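Local coordinates for protein 3-hydroxyisobutyrate dehydrogenase (Salmonella typhimurium, PDB 3G0O) that probably catalyses the oxidation of L-threonate to 2-oxo-tetronate, using NAD(+) in preference to NADP(+), at residues Ser32-Asp37 with Ala62-Ala67; Asp66-Leu71 with His90-Gly95; Ala97-Ser102 with Pro156-Val161. All blocks are in the same frame, centred on the assembly; numbering follows the deposited sequence.

Interaction 1: Ser32-Asp37 with Ala62-Ala67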
# COMPACT_ATOMS: atom_id res chain seq x y z
N SER A 32 36.31 6.26 0.25
CA SER A 32 36.69 7.67 0.26
C SER A 32 35.51 8.37 -0.40
O SER A 32 35.30 8.24 -1.60
CB SER A 32 37.97 7.89 -0.55
OG SER A 32 39.10 7.37 0.14
N THR A 33 34.77 9.12 0.40
CA THR A 33 33.56 9.79 -0.08
C THR A 33 33.62 11.29 -0.33
O THR A 33 34.09 12.06 0.51
CB THR A 33 32.40 9.49 0.89
OG1 THR A 33 32.30 8.07 1.09
CG2 THR A 33 31.07 10.02 0.35
N TRP A 34 33.12 11.70 -1.49
CA TRP A 34 33.07 13.10 -1.89
C TRP A 34 31.59 13.43 -2.14
O TRP A 34 30.83 12.55 -2.55
CB TRP A 34 33.84 13.34 -3.18
CG TRP A 34 35.29 12.95 -3.14
CD1 TRP A 34 35.80 11.68 -3.21
CD2 TRP A 34 36.41 13.83 -3.01
NE1 TRP A 34 37.17 11.72 -3.15
CE2 TRP A 34 37.58 13.02 -3.02
CE3 TRP A 34 36.55 15.22 -2.89
CZ2 TRP A 34 38.86 13.57 -2.92
CZ3 TRP A 34 37.83 15.76 -2.78
CH2 TRP A 34 38.97 14.93 -2.79
N GLY A 35 31.21 14.67 -1.89
CA GLY A 35 29.83 15.08 -2.10
C GLY A 35 29.70 16.38 -2.86
O GLY A 35 30.59 17.24 -2.80
N ALA A 36 28.60 16.54 -3.59
CA ALA A 36 28.37 17.77 -4.35
C ALA A 36 26.90 18.15 -4.28
O ALA A 36 26.03 17.35 -4.64
CB ALA A 36 28.79 17.57 -5.80
N ASP A 37 26.63 19.36 -3.82
CA ASP A 37 25.26 19.86 -3.71
C ASP A 37 25.30 21.37 -3.49
O ASP A 37 26.22 21.89 -2.86
CB ASP A 37 24.54 19.20 -2.54
CG ASP A 37 23.02 19.36 -2.62
OD1 ASP A 37 22.38 18.61 -3.38
OD2 ASP A 37 22.48 20.26 -1.93
N ALA A 62 35.71 15.04 -9.72
CA ALA A 62 35.31 14.12 -10.78
C ALA A 62 36.50 13.42 -11.43
O ALA A 62 36.39 12.27 -11.88
CB ALA A 62 34.52 14.88 -11.84
N GLY A 63 37.64 14.09 -11.47
CA GLY A 63 38.83 13.51 -12.07
C GLY A 63 39.52 12.41 -11.28
O GLY A 63 40.43 11.78 -11.80
N VAL A 64 39.09 12.16 -10.05
CA VAL A 64 39.74 11.12 -9.25
C VAL A 64 38.82 10.02 -8.76
O VAL A 64 39.29 8.97 -8.29
CB VAL A 64 40.45 11.72 -8.01
CG1 VAL A 64 41.43 12.79 -8.43
CG2 VAL A 64 39.42 12.26 -7.02
N VAL A 65 37.51 10.23 -8.85
CA VAL A 65 36.58 9.21 -8.37
C VAL A 65 36.54 7.97 -9.25
O VAL A 65 36.70 8.04 -10.47
CB VAL A 65 35.14 9.77 -8.26
CG1 VAL A 65 35.09 10.86 -7.20
CG2 VAL A 65 34.67 10.30 -9.60
N ASP A 66 36.32 6.83 -8.61
CA ASP A 66 36.21 5.55 -9.29
C ASP A 66 34.75 5.40 -9.72
O ASP A 66 34.43 4.67 -10.66
CB ASP A 66 36.58 4.43 -8.33
CG ASP A 66 38.03 4.49 -7.90
OD1 ASP A 66 38.90 4.25 -8.76
OD2 ASP A 66 38.31 4.80 -6.73
N ALA A 67 33.87 6.10 -9.02
CA ALA A 67 32.45 6.04 -9.32
C ALA A 67 31.76 7.34 -8.93
O ALA A 67 32.11 7.96 -7.93
CB ALA A 67 31.79 4.87 -8.59
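Trp34 meets Val64 and Val65 through its indole ring. Two methyl groups do the touching, and both approach the ring from the same side. Val65 CG1 lies 4.1 Å from Trp34 CD1, on the five-membered part. Val64 CG2 lies 4.3 Å from Trp34 CZ2, on the six-membered part. Both distances are those of ordinary apolar packing, and both methyls sit obliquely to the ring.

Torsions place the groups. Trp34 has CG anti to its carbonyl carbon (chi1 -58°), which swings the indole from strand 32-36 toward the loop of residues 62-67. In Val65 the branch anti to the carbonyl carbon is CG1 (chi1 -65°), and this is the methyl that reaches the indole. Its other branch, CG2, turns to the methyl CE of Met92.

A second shell steadies the indole. Trp34 NE1 is hydrogen-bonded to His9 ND1, which satisfies the only polar atom of the ring. The Trp34 ring also meets the rings of Phe61 and His9, each at a moderate tilt. The Trp34 backbone is bonded to Val10 and Ile12 of strand 9-13.

That strand lies between 32-36 and 67-70 in the parallel part of the sheet of the Rossmann-type domain. The indole thus reaches past the start of strand 9-13 to the loop that leads into strand 67-70. Just beyond the valines, Asp66 OD2 accepts a bond from His9 N, so His9 is tied to both sides of the contact.

Val65 is buried, whereas Val64 is exposed and Trp34 partly so. The contact therefore grades from core to surface. Across it there is only dispersion between methyls and an aromatic ring. Such packing has little directionality, whereas the NE1 bond to His9 ND1 is directional and can help set the rotation of the indole.

Interaction 2: Asp66-Leu71 with His90-Gly95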
# COMPACT_ATOMS: atom_id res chain seq x y z
N ASP A 66 36.32 6.83 -8.61
CA ASP A 66 36.21 5.55 -9.29
C ASP A 66 34.75 5.40 -9.72
O ASP A 66 34.43 4.67 -10.66
CB ASP A 66 36.58 4.43 -8.33
CG ASP A 66 38.03 4.49 -7.90
OD1 ASP A 66 38.90 4.25 -8.76
OD2 ASP A 66 38.31 4.80 -6.73
N ALA A 67 33.87 6.10 -9.02
CA ALA A 67 32.45 6.04 -9.32
C ALA A 67 31.76 7.34 -8.93
O ALA A 67 32.11 7.96 -7.93
CB ALA A 67 31.79 4.87 -8.59
N LEU A 68 30.79 7.74 -9.74
CA LEU A 68 30.03 8.95 -9.47
C LEU A 68 28.56 8.53 -9.42
O LEU A 68 28.07 7.92 -10.37
CB LEU A 68 30.23 9.98 -10.57
CG LEU A 68 29.64 11.37 -10.29
CD1 LEU A 68 30.54 12.11 -9.31
CD2 LEU A 68 29.51 12.16 -11.59
N VAL A 69 27.88 8.85 -8.33
CA VAL A 69 26.46 8.52 -8.19
C VAL A 69 25.68 9.82 -8.32
O VAL A 69 25.98 10.80 -7.65
CB VAL A 69 26.14 7.89 -6.81
CG1 VAL A 69 24.67 7.48 -6.75
CG2 VAL A 69 27.05 6.70 -6.56
N ILE A 70 24.68 9.83 -9.20
CA ILE A 70 23.87 11.02 -9.42
C ILE A 70 22.43 10.81 -8.95
O ILE A 70 21.66 10.09 -9.58
CB ILE A 70 23.88 11.42 -10.91
CG1 ILE A 70 25.32 11.57 -11.39
CG2 ILE A 70 23.10 12.71 -11.11
CD1 ILE A 70 25.46 11.88 -12.87
N LEU A 71 22.09 11.44 -7.83
CA LEU A 71 20.76 11.34 -7.26
C LEU A 71 20.07 12.70 -7.38
O LEU A 71 20.11 13.51 -6.45
CB LEU A 71 20.86 10.92 -5.79
CG LEU A 71 21.37 9.50 -5.53
CD1 LEU A 71 22.15 9.46 -4.23
CD2 LEU A 71 20.21 8.53 -5.49
N HIS A 90 33.60 14.50 -19.03
CA HIS A 90 34.88 14.60 -19.72
C HIS A 90 36.11 14.66 -18.81
O HIS A 90 37.24 14.57 -19.28
CB HIS A 90 34.88 15.81 -20.65
CG HIS A 90 34.86 17.12 -19.93
ND1 HIS A 90 35.95 17.96 -19.86
CD2 HIS A 90 33.88 17.73 -19.22
CE1 HIS A 90 35.65 19.02 -19.14
NE2 HIS A 90 34.40 18.91 -18.74
N LEU A 91 35.90 14.82 -17.51
CA LEU A 91 37.01 14.90 -16.57
C LEU A 91 37.27 13.55 -15.92
O LEU A 91 38.33 13.33 -15.33
CB LEU A 91 36.70 15.92 -15.48
CG LEU A 91 36.42 17.34 -15.94
CD1 LEU A 91 36.06 18.18 -14.72
CD2 LEU A 91 37.65 17.91 -16.64
N MSE A 92 36.30 12.66 -16.03
CA MSE A 92 36.39 11.33 -15.43
C MSE A 92 37.39 10.43 -16.12
O MSE A 92 37.52 10.43 -17.35
CB MSE A 92 35.00 10.69 -15.42
CG MSE A 92 34.06 11.43 -14.47
SE MSE A 92 32.32 10.65 -14.24
CE MSE A 92 32.79 9.14 -13.16
N LYS A 93 38.11 9.65 -15.32
CA LYS A 93 39.12 8.76 -15.86
C LYS A 93 38.53 7.51 -16.50
O LYS A 93 37.51 6.99 -16.05
CB LYS A 93 40.12 8.37 -14.76
CG LYS A 93 39.48 7.74 -13.54
CD LYS A 93 40.49 7.45 -12.44
CE LYS A 93 39.77 7.17 -11.13
NZ LYS A 93 40.67 6.53 -10.13
N PRO A 94 39.18 7.00 -17.55
CA PRO A 94 38.72 5.80 -18.25
C PRO A 94 38.44 4.64 -17.29
O PRO A 94 39.20 4.40 -16.35
CB PRO A 94 39.87 5.49 -19.20
CG PRO A 94 40.40 6.85 -19.53
CD PRO A 94 40.42 7.51 -18.17
N GLY A 95 37.35 3.93 -17.53
CA GLY A 95 37.01 2.80 -16.69
C GLY A 95 36.15 3.15 -15.48
O GLY A 95 35.59 2.24 -14.85
O HOH W 1 41.40 3.52 -9.74
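Lys93 and Asp66 meet because Lys93 starts with CG between its backbone N and carbonyl carbon (chi1 56°) and then runs extended. This carries NZ to the Asp66 carboxylate. Met92, a selenomethionine, instead bends at its last torsion (chi3 73°), which turns CE back to Leu68.

Lys93 NZ donates to Asp66 OD1 at 3.2 Å, forming a salt bridge. NZ stands above the carboxylate plane, 54° out of it. A water closes the triangle: it donates to Asp66 OD1 at 2.8 Å and accepts from Lys93 NZ at 3.1 Å. OD1 also has a salt bridge to Arg153, while OD2 takes the backbone N of His9. The carboxylate thus has at least four polar partners.

The two segments belong to one beta-alpha-beta crossover of the Rossmann-type domain. Strand 67-70 leads to helix 75-82, and the chain returns through residues 90-95 to the neighbouring parallel strand 97-100.

Further along the strand from the charged pair the contact is apolar. Met92 CE lies 3.7 Å from Leu68 CB, and Met92 SE is 4.1 Å from Leu68 CD2. The two side chains cross at about a right angle. Met92 SE also packs on Val98 CG2.

Interaction 3: Ala97-Ser102 with Pro156-Val161; sequences AVMVSS and PVLDAV
Met99, a selenomethionine on strand 97-100, reaches across to Val157 and Leu158 of helix 148-161. Its CB leaves the strand toward the helix. CG is anti to the backbone N (chi1 -175°), and the next torsion is also extended. The chain therefore stands straight out from the sheet before it meets anything on this helical segment.

Contact begins at SE. This atom lies 3.9 Å from Leu158 CD2 and 4.1 Å from Val157 CG1, so it touches one methyl from each of two successive helix residues. The last torsion (chi3 144°) then turns CE aside. CE stays on Leu158, at 4.1 Å from CD2. It also comes within 3.2 Å of Ser101 OG, whose hydroxyl is hydrogen-bonded to Ala126 O of the next strand.

The helix residues present their methyls differently. Val157 points at the strand and uses a branch that comes straight off CB. Leu158 leaves the helix more to the flank, and its longer chain brings CD2 round to the selenium. Met99 crosses both obliquely. All three residues are buried, and everything that meets across the contact is apolar.

Neighbours extend the same packing. Leu154, about a turn earlier in the helix, also touches Met99, as does Ala126 of strand 122-129. Val157 also packs on Ala67 and Val69 of strand 67-70. The Met99 side chain lies about 11 Å from that of Lys179, the predicted active-site residue, and about 11 Å from a bound L(+)-tartaric acid. It lines neither directly.

One helix thus lies across the adjacent parallel strands 67-70 and 97-100, with its apolar residues set on one face of the sheet. This is the helix-on-sheet layering typical of a Rossmann-type nucleotide-binding domain.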
# COMPACT_ATOMS: atom_id res chain seq x y z
N ALA A 97 32.90 4.56 -13.32
CA ALA A 97 31.47 4.33 -13.56
C ALA A 97 30.57 5.45 -13.07
O ALA A 97 30.86 6.14 -12.10
CB ALA A 97 31.05 3.02 -12.92
N VAL A 98 29.45 5.63 -13.77
CA VAL A 98 28.47 6.63 -13.38
C VAL A 98 27.17 5.90 -13.09
O VAL A 98 26.63 5.21 -13.96
CB VAL A 98 28.21 7.66 -14.49
CG1 VAL A 98 27.13 8.63 -14.04
CG2 VAL A 98 29.48 8.42 -14.81
N MSE A 99 26.68 6.03 -11.86
CA MSE A 99 25.44 5.40 -11.46
C MSE A 99 24.37 6.48 -11.45
O MSE A 99 24.36 7.34 -10.57
CB MSE A 99 25.60 4.79 -10.07
CG MSE A 99 24.40 4.00 -9.58
SE MSE A 99 24.69 3.27 -7.81
CE MSE A 99 22.90 3.45 -7.08
N VAL A 100 23.49 6.45 -12.45
CA VAL A 100 22.42 7.45 -12.54
C VAL A 100 21.21 6.94 -11.77
O VAL A 100 20.60 5.94 -12.14
CB VAL A 100 22.03 7.72 -14.01
CG1 VAL A 100 20.96 8.80 -14.08
CG2 VAL A 100 23.26 8.14 -14.81
N SER A 101 20.89 7.63 -10.68
CA SER A 101 19.77 7.24 -9.83
C SER A 101 18.76 8.38 -9.72
O SER A 101 18.67 9.07 -8.71
CB SER A 101 20.29 6.85 -8.45
OG SER A 101 21.25 5.80 -8.56
N SER A 102 18.00 8.57 -10.79
CA SER A 102 16.99 9.62 -10.85
C SER A 102 15.69 8.95 -11.30
O SER A 102 15.44 7.79 -10.99
CB SER A 102 17.43 10.68 -11.87
OG SER A 102 16.48 11.71 -12.01
N PRO A 156 31.24 -1.94 -4.98
CA PRO A 156 31.52 -1.36 -3.66
C PRO A 156 30.45 -0.35 -3.26
O PRO A 156 30.05 -0.28 -2.09
CB PRO A 156 32.88 -0.69 -3.87
CG PRO A 156 33.53 -1.57 -4.89
CD PRO A 156 32.40 -1.81 -5.87
N VAL A 157 29.97 0.42 -4.23
CA VAL A 157 28.94 1.42 -3.97
C VAL A 157 27.60 0.75 -3.69
O VAL A 157 26.94 1.08 -2.70
CB VAL A 157 28.79 2.38 -5.17
CG1 VAL A 157 27.64 3.36 -4.91
CG2 VAL A 157 30.09 3.14 -5.39
N LEU A 158 27.20 -0.18 -4.54
CA LEU A 158 25.93 -0.88 -4.37
C LEU A 158 25.89 -1.63 -3.04
O LEU A 158 24.88 -1.59 -2.33
CB LEU A 158 25.70 -1.84 -5.54
CG LEU A 158 25.55 -1.17 -6.91
CD1 LEU A 158 25.70 -2.21 -8.02
CD2 LEU A 158 24.20 -0.47 -7.00
N ASP A 159 26.99 -2.30 -2.69
CA ASP A 159 27.05 -3.04 -1.43
C ASP A 159 26.83 -2.10 -0.24
O ASP A 159 26.23 -2.47 0.76
CB ASP A 159 28.42 -3.72 -1.25
CG ASP A 159 28.60 -4.95 -2.13
OD1 ASP A 159 27.65 -5.36 -2.82
OD2 ASP A 159 29.72 -5.51 -2.10
N ALA A 160 27.34 -0.88 -0.36
CA ALA A 160 27.23 0.10 0.72
C ALA A 160 25.88 0.78 0.84
O ALA A 160 25.31 0.86 1.94
CB ALA A 160 28.32 1.16 0.56
N VAL A 161 25.36 1.29 -0.27
CA VAL A 161 24.10 2.01 -0.25
C VAL A 161 22.82 1.18 -0.33
O VAL A 161 21.76 1.65 0.10
CB VAL A 161 24.06 3.05 -1.40
CG1 VAL A 161 25.32 3.88 -1.39
CG2 VAL A 161 23.88 2.34 -2.74

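All three contacts lie in the Rossmann-type domain and reach the same sheet. Interaction 3 is the core contact, wholly buried and apolar. Interactions 1 and 2 lie farther from the centre of the chain and are partly buried. They share Asp66 and Ala67, and their centres are about 8 Å apart. Interaction 1 is aromatic and aliphatic, while interaction 2 adds a salt bridge with a water beside it. Strands 67-70 and 97-100 are neighbours, so interactions 2 and 3 are coupled through the sheet, joined by a backbone hydrogen bond between Leu68 O and Met99 N, at 2.8 Å. Polar chemistry thus appears at the partly buried edge, while the helix-covered face of the sheet is apolar.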